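Local coordinates for NIF3-related protein (Bacillus cereus, PDB 2GX8), which is of unknown function but binds a pair of zinc ions through a dimetal-binding motif conserved in the Nif3 family, and carries a probable regulatory domain, at residues L55-L60 and P94-P99; A70-E75 and G356-K361; A311-D316 and Y332-M337. All blocks are in the same frame, centred on the assembly; numbering follows the deposited sequence.

Contact 1 (L55-L60 and P94-P99)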
loop_
_atom_site.group_PDB
_atom_site.type_symbol
_atom_site.label_atom_id
_atom_site.label_comp_id
_atom_site.label_asym_id
_atom_site.label_seq_id
_atom_site.Cartn_x
_atom_site.Cartn_y
_atom_site.Cartn_z
ATOM N N LEU C 55 16.314 15.709 19.713
ATOM C CA LEU C 55 15.596 16.724 20.469
ATOM C C LEU C 55 14.116 16.602 20.152
ATOM O O LEU C 55 13.718 16.629 18.982
ATOM C CB LEU C 55 16.099 18.148 20.141
ATOM C CG LEU C 55 15.480 19.312 20.956
ATOM C CD1 LEU C 55 15.832 19.212 22.461
ATOM C CD2 LEU C 55 15.895 20.692 20.396
ATOM N N GLN C 56 13.301 16.447 21.180
ATOM C CA GLN C 56 11.875 16.323 20.953
ATOM C C GLN C 56 11.114 17.543 21.434
ATOM O O GLN C 56 10.122 17.967 20.816
ATOM C CB GLN C 56 11.331 15.062 21.611
ATOM C CG GLN C 56 11.862 13.776 20.971
ATOM C CD GLN C 56 10.968 12.608 21.225
ATOM O OE1 GLN C 56 10.604 12.321 22.368
ATOM N NE2 GLN C 56 10.602 11.907 20.158
ATOM N N ILE C 57 11.577 18.138 22.527
ATOM C CA ILE C 57 10.888 19.306 23.076
ATOM C C ILE C 57 11.884 20.319 23.549
ATOM O O ILE C 57 12.799 19.980 24.290
ATOM C CB ILE C 57 9.902 18.869 24.193
ATOM C CG1 ILE C 57 8.606 18.424 23.545
ATOM C CG2 ILE C 57 9.533 19.983 25.145
ATOM C CD1 ILE C 57 7.707 17.705 24.475
ATOM N N GLY C 58 11.735 21.562 23.100
ATOM C CA GLY C 58 12.621 22.628 23.562
ATOM C C GLY C 58 13.693 23.027 22.587
ATOM O O GLY C 58 13.517 22.877 21.374
ATOM N N ALA C 59 14.793 23.556 23.144
ATOM C CA ALA C 59 15.977 24.059 22.424
ATOM C C ALA C 59 17.242 23.724 23.219
ATOM O O ALA C 59 17.192 23.584 24.437
ATOM C CB ALA C 59 15.889 25.537 22.267
ATOM N N LEU C 60 18.378 23.597 22.540
ATOM C CA LEU C 60 19.627 23.270 23.239
ATOM C C LEU C 60 20.616 24.431 23.270
ATOM O O LEU C 60 21.667 24.336 23.907
ATOM C CB LEU C 60 20.293 22.047 22.605
ATOM C CG LEU C 60 19.485 20.760 22.600
ATOM C CD1 LEU C 60 20.048 19.826 21.567
ATOM C CD2 LEU C 60 19.425 20.120 23.996
ATOM N N PRO C 94 11.280 7.610 24.071
ATOM C CA PRO C 94 10.840 8.894 23.543
ATOM C C PRO C 94 9.562 9.371 24.237
ATOM O O PRO C 94 8.675 8.589 24.428
ATOM C CB PRO C 94 10.519 8.579 22.069
ATOM C CG PRO C 94 11.240 7.348 21.754
ATOM C CD PRO C 94 11.432 6.588 23.020
ATOM N N LEU C 95 9.487 10.634 24.617
ATOM C CA LEU C 95 8.238 11.195 25.167
ATOM C C LEU C 95 7.194 11.330 24.040
ATOM O O LEU C 95 6.024 11.044 24.235
ATOM C CB LEU C 95 8.489 12.533 25.854
ATOM C CG LEU C 95 7.303 13.408 26.307
ATOM C CD1 LEU C 95 6.462 12.785 27.416
ATOM C CD2 LEU C 95 7.878 14.747 26.768
ATOM N N ILE C 96 7.617 11.765 22.862
ATOM C CA ILE C 96 6.699 11.764 21.743
ATOM C C ILE C 96 7.077 10.546 20.932
ATOM O O ILE C 96 8.191 10.484 20.439
ATOM C CB ILE C 96 6.882 12.977 20.824
ATOM C CG1 ILE C 96 6.589 14.270 21.578
ATOM C CG2 ILE C 96 5.967 12.865 19.599
ATOM C CD1 ILE C 96 6.803 15.505 20.742
ATOM N N PHE C 97 6.191 9.561 20.819
ATOM C CA PHE C 97 6.486 8.416 19.967
ATOM C C PHE C 97 5.550 8.519 18.762
ATOM O O PHE C 97 6.001 8.656 17.637
ATOM C CB PHE C 97 6.371 7.060 20.677
ATOM C CG PHE C 97 6.991 5.934 19.878
ATOM C CD1 PHE C 97 8.378 5.763 19.867
ATOM C CD2 PHE C 97 6.200 5.101 19.080
ATOM C CE1 PHE C 97 8.967 4.770 19.106
ATOM C CE2 PHE C 97 6.778 4.084 18.300
ATOM C CZ PHE C 97 8.161 3.921 18.311
ATOM N N ASN C 98 4.249 8.456 19.002
ATOM C CA ASN C 98 3.276 8.732 17.954
ATOM C C ASN C 98 3.325 10.264 17.775
ATOM O O ASN C 98 3.427 10.991 18.774
ATOM C CB ASN C 98 1.882 8.285 18.389
ATOM C CG ASN C 98 1.797 6.783 18.614
ATOM O OD1 ASN C 98 2.238 5.988 17.769
ATOM N ND2 ASN C 98 1.229 6.382 19.755
ATOM N N PRO C 99 3.324 10.760 16.519
ATOM C CA PRO C 99 3.364 12.200 16.322
ATOM C C PRO C 99 2.106 12.896 16.917
ATOM O O PRO C 99 0.990 12.375 16.796
ATOM C CB PRO C 99 3.399 12.338 14.791
ATOM C CG PRO C 99 3.788 11.077 14.291
ATOM C CD PRO C 99 3.303 10.047 15.236
#
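Gln56 reaches across to the loop 94-99 with its carboxamide and meets the backbone of Ile96 at both ends of one residue, a worked case of a primary amide imitating the edge of a strand. Its NE2 gives a hydrogen bond to Ile96 O at 2.8 Å; the donor lies in the carbonyl plane, on a lone pair, although the acceptor is tilted 22° from the amide plane of Gln56. In return Ile96 N donates to Gln56 OE1 at 3.1 Å. That bond is nearly straight at the hydrogen (167°), yet its donor stands above the plane of the side-chain carbonyl. Leu95 N also comes within 3.0 Å of Gln56 OE1, and Pro94 CB lies 3.8 Å from Gln56 NE2. Two bonds made by one flat group fix its rotation and decide which end is oxygen and which nitrogen.

Strand 54-56 is the outermost strand, within the chain, of a mixed five-stranded sheet, and it runs antiparallel to strand 122-125. Here Gln56 and Ile57 both face Ile123 in a classic beta bulge, and the chain turns a corner at Ile57. At and just past the corner, Ile57 and Gly58 pair in parallel with a strand of a second subunit, which carries the sheet across the interface.

The apolar part of the contact lies beside the amide. With CG1 next to the backbone N (chi1 -83°), Ile57 sends CD1 to Leu95 CD2, 3.7 Å away, the two side chains crossing obliquely. A looser touch joins Ile57 CD1 to Ile96 CD1 at 4.4 Å. Helix 108-118 packs on this patch, Ile113 and Ile117 against Ile57 and Ile112 against Leu95.

Contact 2 (A70-E75 and G356-K361). With ZN (zinc ion), chain L; ZN (zinc ion), chain M.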
loop_
_atom_site.group_PDB
_atom_site.type_symbol
_atom_site.label_atom_id
_atom_site.label_comp_id
_atom_site.label_asym_id
_atom_site.label_seq_id
_atom_site.Cartn_x
_atom_site.Cartn_y
_atom_site.Cartn_z
ATOM N N ALA C 70 16.950 9.841 32.298
ATOM C CA ALA C 70 15.705 9.139 32.628
ATOM C C ALA C 70 15.455 7.974 31.702
ATOM O O ALA C 70 16.038 7.909 30.622
ATOM C CB ALA C 70 14.507 10.111 32.553
ATOM N N LEU C 71 14.580 7.063 32.131
ATOM C CA LEU C 71 14.127 5.980 31.279
ATOM C C LEU C 71 12.789 6.458 30.656
ATOM O O LEU C 71 12.668 6.607 29.432
ATOM C CB LEU C 71 14.004 4.668 32.066
ATOM C CG LEU C 71 13.317 3.485 31.360
ATOM C CD1 LEU C 71 14.117 3.048 30.169
ATOM C CD2 LEU C 71 13.093 2.300 32.283
ATOM N N ASP C 72 11.810 6.757 31.509
ATOM C CA ASP C 72 10.505 7.253 31.101
ATOM C C ASP C 72 10.363 8.690 31.566
ATOM O O ASP C 72 10.728 8.990 32.715
ATOM C CB ASP C 72 9.441 6.417 31.800
ATOM C CG ASP C 72 9.568 4.957 31.466
ATOM O OD1 ASP C 72 9.586 4.687 30.249
ATOM O OD2 ASP C 72 9.642 4.082 32.384
ATOM N N VAL C 73 9.869 9.580 30.693
ATOM C CA VAL C 73 9.634 10.939 31.131
ATOM C C VAL C 73 8.208 11.061 31.616
ATOM O O VAL C 73 7.315 11.388 30.856
ATOM C CB VAL C 73 9.890 11.995 30.044
ATOM C CG1 VAL C 73 9.670 13.385 30.612
ATOM C CG2 VAL C 73 11.292 11.861 29.475
ATOM N N THR C 74 7.986 10.756 32.884
ATOM C CA THR C 74 6.654 10.871 33.492
ATOM C C THR C 74 6.621 12.255 34.114
ATOM O O THR C 74 7.640 12.942 34.123
ATOM C CB THR C 74 6.495 9.856 34.613
ATOM O OG1 THR C 74 7.484 10.124 35.615
ATOM C CG2 THR C 74 6.733 8.457 34.083
ATOM N N GLU C 75 5.478 12.682 34.641
ATOM C CA GLU C 75 5.419 14.008 35.239
ATOM C C GLU C 75 6.305 14.129 36.500
ATOM O O GLU C 75 6.953 15.163 36.697
ATOM C CB GLU C 75 3.988 14.466 35.506
ATOM C CG GLU C 75 3.918 15.982 35.640
ATOM C CD GLU C 75 2.519 16.517 35.678
ATOM O OE1 GLU C 75 1.575 15.704 35.609
ATOM O OE2 GLU C 75 2.357 17.757 35.768
ATOM N N GLY C 356 10.477 -7.884 33.411
ATOM C CA GLY C 356 9.788 -6.641 33.112
ATOM C C GLY C 356 10.663 -5.714 32.292
ATOM O O GLY C 356 11.895 -5.686 32.438
ATOM N N HIS C 357 10.012 -4.942 31.425
ATOM C CA HIS C 357 10.653 -3.978 30.551
ATOM C C HIS C 357 11.444 -2.944 31.391
ATOM O O HIS C 357 12.484 -2.460 30.982
ATOM C CB HIS C 357 9.540 -3.270 29.772
ATOM C CG HIS C 357 9.988 -2.499 28.574
ATOM N ND1 HIS C 357 9.306 -2.549 27.375
ATOM C CD2 HIS C 357 11.006 -1.625 28.389
ATOM C CE1 HIS C 357 9.879 -1.739 26.504
ATOM N NE2 HIS C 357 10.929 -1.181 27.091
ATOM N N ASN C 358 10.952 -2.650 32.587
ATOM C CA ASN C 358 11.564 -1.657 33.441
ATOM C C ASN C 358 12.967 -1.980 33.919
ATOM O O ASN C 358 13.581 -1.123 34.519
ATOM C CB ASN C 358 10.662 -1.356 34.633
ATOM C CG ASN C 358 11.113 -0.153 35.430
ATOM O OD1 ASN C 358 10.918 0.996 35.015
ATOM N ND2 ASN C 358 11.687 -0.407 36.599
ATOM N N VAL C 359 13.489 -3.180 33.656
ATOM C CA VAL C 359 14.856 -3.483 34.070
ATOM C C VAL C 359 15.884 -2.677 33.262
ATOM O O VAL C 359 17.063 -2.672 33.583
ATOM C CB VAL C 359 15.192 -5.010 34.059
ATOM C CG1 VAL C 359 14.185 -5.769 34.896
ATOM C CG2 VAL C 359 15.236 -5.570 32.651
ATOM N N GLU C 360 15.430 -2.019 32.198
ATOM C CA GLU C 360 16.277 -1.127 31.403
ATOM C C GLU C 360 16.661 0.123 32.170
ATOM O O GLU C 360 17.415 0.939 31.694
ATOM C CB GLU C 360 15.544 -0.651 30.173
ATOM C CG GLU C 360 15.419 -1.692 29.145
ATOM C CD GLU C 360 14.837 -1.104 27.877
ATOM O OE1 GLU C 360 13.892 -0.289 27.969
ATOM O OE2 GLU C 360 15.346 -1.442 26.790
ATOM N N LYS C 361 16.098 0.276 33.355
ATOM C CA LYS C 361 16.392 1.386 34.228
ATOM C C LYS C 361 17.899 1.459 34.551
ATOM O O LYS C 361 18.379 2.491 35.012
ATOM C CB LYS C 361 15.565 1.213 35.504
ATOM C CG LYS C 361 15.985 -0.007 36.319
ATOM C CD LYS C 361 15.209 -0.088 37.595
ATOM C CE LYS C 361 15.672 -1.244 38.486
ATOM N NZ LYS C 361 15.034 -2.522 38.179
HETATM ZN ZN ZN L . 12.309 0.095 26.068
HETATM ZN ZN ZN M . 15.506 -0.039 25.157
#
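Leu71 carries most of this contact, its two methyl branches both resting on the short 3-10 turn 357-361. CG stands anti to the backbone N (chi1 170°), which directs the fork at the turn: CD1 comes to 4.0 Å from Glu360 CB, the two side chains meeting at about a right angle, and CD2 rests 3.8 Å from Lys361 N. CD2 also touches Asn358 OD1, an oxygen whose hydrogen-bond partner is Tyr339 OH of the third subunit.

The turn that Leu71 covers is part of the dimetal centre. Glu360 bridges the two zinc ions, with OE1 2.5 Å from the zinc ion that His357 NE2 also binds and OE2 2.2 Å from the other. His93 completes the protein ligands of the first ion, and His92 and Asp131 those of the second. The CB of Glu360 that Leu71 touches is the root of this bridging side chain.

Asp72 follows and acts from the second shell. Its OD1 is hydrogen-bonded to His93 ND1, on the far side of that ring from the metal-binding NE2, which holds the imidazole in place and may make it a stronger zinc donor. OD2 bonds to Thr391 and to Tyr339 of the third subunit. Farther along, Thr74 is the N-cap of helix 75-84, its OG1 capping a backbone N of the first turn.

Contact 3 (A311-D316 and Y332-M337)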
loop_
_atom_site.group_PDB
_atom_site.type_symbol
_atom_site.label_atom_id
_atom_site.label_comp_id
_atom_site.label_asym_id
_atom_site.label_seq_id
_atom_site.Cartn_x
_atom_site.Cartn_y
_atom_site.Cartn_z
ATOM N N ALA C 311 20.633 -15.429 27.075
ATOM C CA ALA C 311 20.426 -14.318 26.147
ATOM C C ALA C 311 19.666 -13.234 26.913
ATOM O O ALA C 311 18.786 -13.535 27.700
ATOM C CB ALA C 311 19.624 -14.782 24.914
ATOM N N VAL C 312 20.037 -11.979 26.745
ATOM C CA VAL C 312 19.247 -10.884 27.372
ATOM C C VAL C 312 18.991 -9.762 26.396
ATOM O O VAL C 312 19.842 -9.445 25.597
ATOM C CB VAL C 312 19.866 -10.342 28.703
ATOM C CG1 VAL C 312 21.355 -10.066 28.559
ATOM C CG2 VAL C 312 19.105 -9.111 29.198
ATOM N N LEU C 313 17.805 -9.185 26.433
ATOM C CA LEU C 313 17.505 -8.069 25.572
ATOM C C LEU C 313 16.550 -7.171 26.367
ATOM O O LEU C 313 15.391 -7.532 26.593
ATOM C CB LEU C 313 16.898 -8.571 24.261
ATOM C CG LEU C 313 16.722 -7.574 23.111
ATOM C CD1 LEU C 313 16.550 -8.342 21.839
ATOM C CD2 LEU C 313 15.564 -6.649 23.294
ATOM N N GLY C 314 17.022 -6.013 26.814
ATOM C CA GLY C 314 16.168 -5.156 27.636
ATOM C C GLY C 314 15.031 -4.628 26.797
ATOM O O GLY C 314 15.239 -4.363 25.622
ATOM N N GLY C 315 13.836 -4.474 27.366
ATOM C CA GLY C 315 12.717 -3.926 26.581
ATOM C C GLY C 315 11.872 -5.040 25.983
ATOM O O GLY C 315 11.898 -6.161 26.497
ATOM N N ASP C 316 11.135 -4.734 24.908
ATOM C CA ASP C 316 10.311 -5.711 24.182
ATOM C C ASP C 316 11.176 -6.588 23.246
ATOM O O ASP C 316 11.588 -6.155 22.154
ATOM C CB ASP C 316 9.195 -5.008 23.381
ATOM C CG ASP C 316 8.271 -6.000 22.619
ATOM O OD1 ASP C 316 7.314 -5.559 21.919
ATOM O OD2 ASP C 316 8.489 -7.224 22.716
ATOM N N TYR C 332 16.157 -17.105 28.016
ATOM C CA TYR C 332 16.130 -15.768 27.423
ATOM C C TYR C 332 15.497 -14.765 28.395
ATOM O O TYR C 332 14.372 -14.936 28.804
ATOM C CB TYR C 332 15.401 -15.841 26.072
ATOM C CG TYR C 332 15.246 -14.545 25.256
ATOM C CD1 TYR C 332 14.096 -14.332 24.499
ATOM C CD2 TYR C 332 16.241 -13.545 25.237
ATOM C CE1 TYR C 332 13.928 -13.166 23.720
ATOM C CE2 TYR C 332 16.068 -12.332 24.451
ATOM C CZ TYR C 332 14.904 -12.171 23.711
ATOM O OH TYR C 332 14.670 -11.035 22.921
ATOM N N VAL C 333 16.226 -13.714 28.751
ATOM C CA VAL C 333 15.741 -12.705 29.685
ATOM C C VAL C 333 15.322 -11.457 28.938
ATOM O O VAL C 333 16.178 -10.719 28.483
ATOM C CB VAL C 333 16.851 -12.271 30.671
ATOM C CG1 VAL C 333 16.337 -11.191 31.605
ATOM C CG2 VAL C 333 17.352 -13.445 31.446
ATOM N N THR C 334 14.014 -11.194 28.860
ATOM C CA THR C 334 13.489 -10.036 28.130
ATOM C C THR C 334 12.134 -9.595 28.692
ATOM O O THR C 334 11.495 -10.358 29.416
ATOM C CB THR C 334 13.369 -10.391 26.622
ATOM O OG1 THR C 334 13.128 -9.211 25.830
ATOM C CG2 THR C 334 12.300 -11.461 26.390
ATOM N N GLY C 335 11.672 -8.390 28.355
ATOM C CA GLY C 335 10.392 -7.902 28.847
ATOM C C GLY C 335 9.232 -8.066 27.886
ATOM O O GLY C 335 9.400 -8.450 26.724
ATOM N N ASP C 336 8.039 -7.795 28.395
ATOM C CA ASP C 336 6.805 -7.792 27.604
ATOM C C ASP C 336 6.452 -9.076 26.899
ATOM O O ASP C 336 5.860 -9.061 25.840
ATOM C CB ASP C 336 6.851 -6.643 26.601
ATOM C CG ASP C 336 6.822 -5.293 27.271
ATOM O OD1 ASP C 336 6.195 -5.208 28.358
ATOM O OD2 ASP C 336 7.431 -4.327 26.707
ATOM N N MET C 337 6.760 -10.202 27.512
ATOM C CA MET C 337 6.501 -11.482 26.866
ATOM C C MET C 337 5.002 -11.763 26.568
ATOM O O MET C 337 4.182 -11.867 27.497
ATOM C CB MET C 337 7.127 -12.587 27.717
ATOM C CG MET C 337 7.338 -13.850 26.969
ATOM S SD MET C 337 8.443 -13.586 25.562
ATOM C CE MET C 337 7.942 -15.024 24.737
#
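Ala311 and Tyr332, Val312 and Val333 pair in parallel register, their strands 4.6 Å apart at closest approach and inclined by 13°. Val333 turns both its N and its O to the neighbouring strand, and the two bonds flank Val312 as in parallel pairing: its N donates to Ala311 O at 2.8 Å, almost straight at 176°, and its O accepts from Leu313 N at 3.0 Å. Val312 CA-H adds a weaker contact to Val333 O. This is the strand pair of a beta-alpha-beta crossover, strand 306-313, helix 321-326, strand 331-335.

Past Leu313 the ladder opens as the chain bends through Gly314 and Gly315, and a side chain takes over. Thr334 OG1, anti to its own backbone nitrogen (chi1 -168°), gives its proton to Leu313 O at 2.9 Å, approaching in the carbonyl plane. Backbone pairing then resumes with Gly335 N donating to Gly315 O at 2.9 Å; the N-H is bent, although the nitrogen lies close to the C=O axis.

Tyr332 lies alongside Leu313, both pointing the same way. The ring edge meets the Ala311 carbonyl and Leu313 CB, CD2 comes 3.6 Å from Ala311 CB, and Thr334 CG2 sits over one ring face, displaced toward its rim. The phenol oxygen rests against Leu313 CB and CD1 and is hydrogen-bonded to Gly317 O.

Beyond the strands Asp316 CB touches Asp336 OD2 at 3.8 Å, but the two carboxylates have separate partners. Asp316 OD2 accepts from Asn318 and OD1 pairs with Tyr338 of the third subunit; Asp336 OD2 bonds to His357 ND1, and its OD1 accepts from Tyr339 N of the third subunit. These partners probably temper the like charges, and the link to His357 is consistent with Asp336 positioning a zinc ligand from the second shell.

How the contacts relate
All three contacts are largely buried, but they differ in what they join. Contact 1 anchors a loop to an edge strand of the five-stranded sheet near a subunit interface, using an amide and aliphatic side chains. Contact 3 ties neighbouring strands of the other sheet together mainly by backbone bonds, with one threonine hydroxyl, and contact 2, built of van der Waals touches of one leucine and of metal ligation, lies between them. Contact 2 also meets contact 3 where Glu360 OE2 packs 3.1 Å from Gly314 O, and both touch the third subunit. Toward contact 1 there is merely packing, of Leu95 on Val73. Contacts 1 and 3 do not touch, their centres about 26 Å apart.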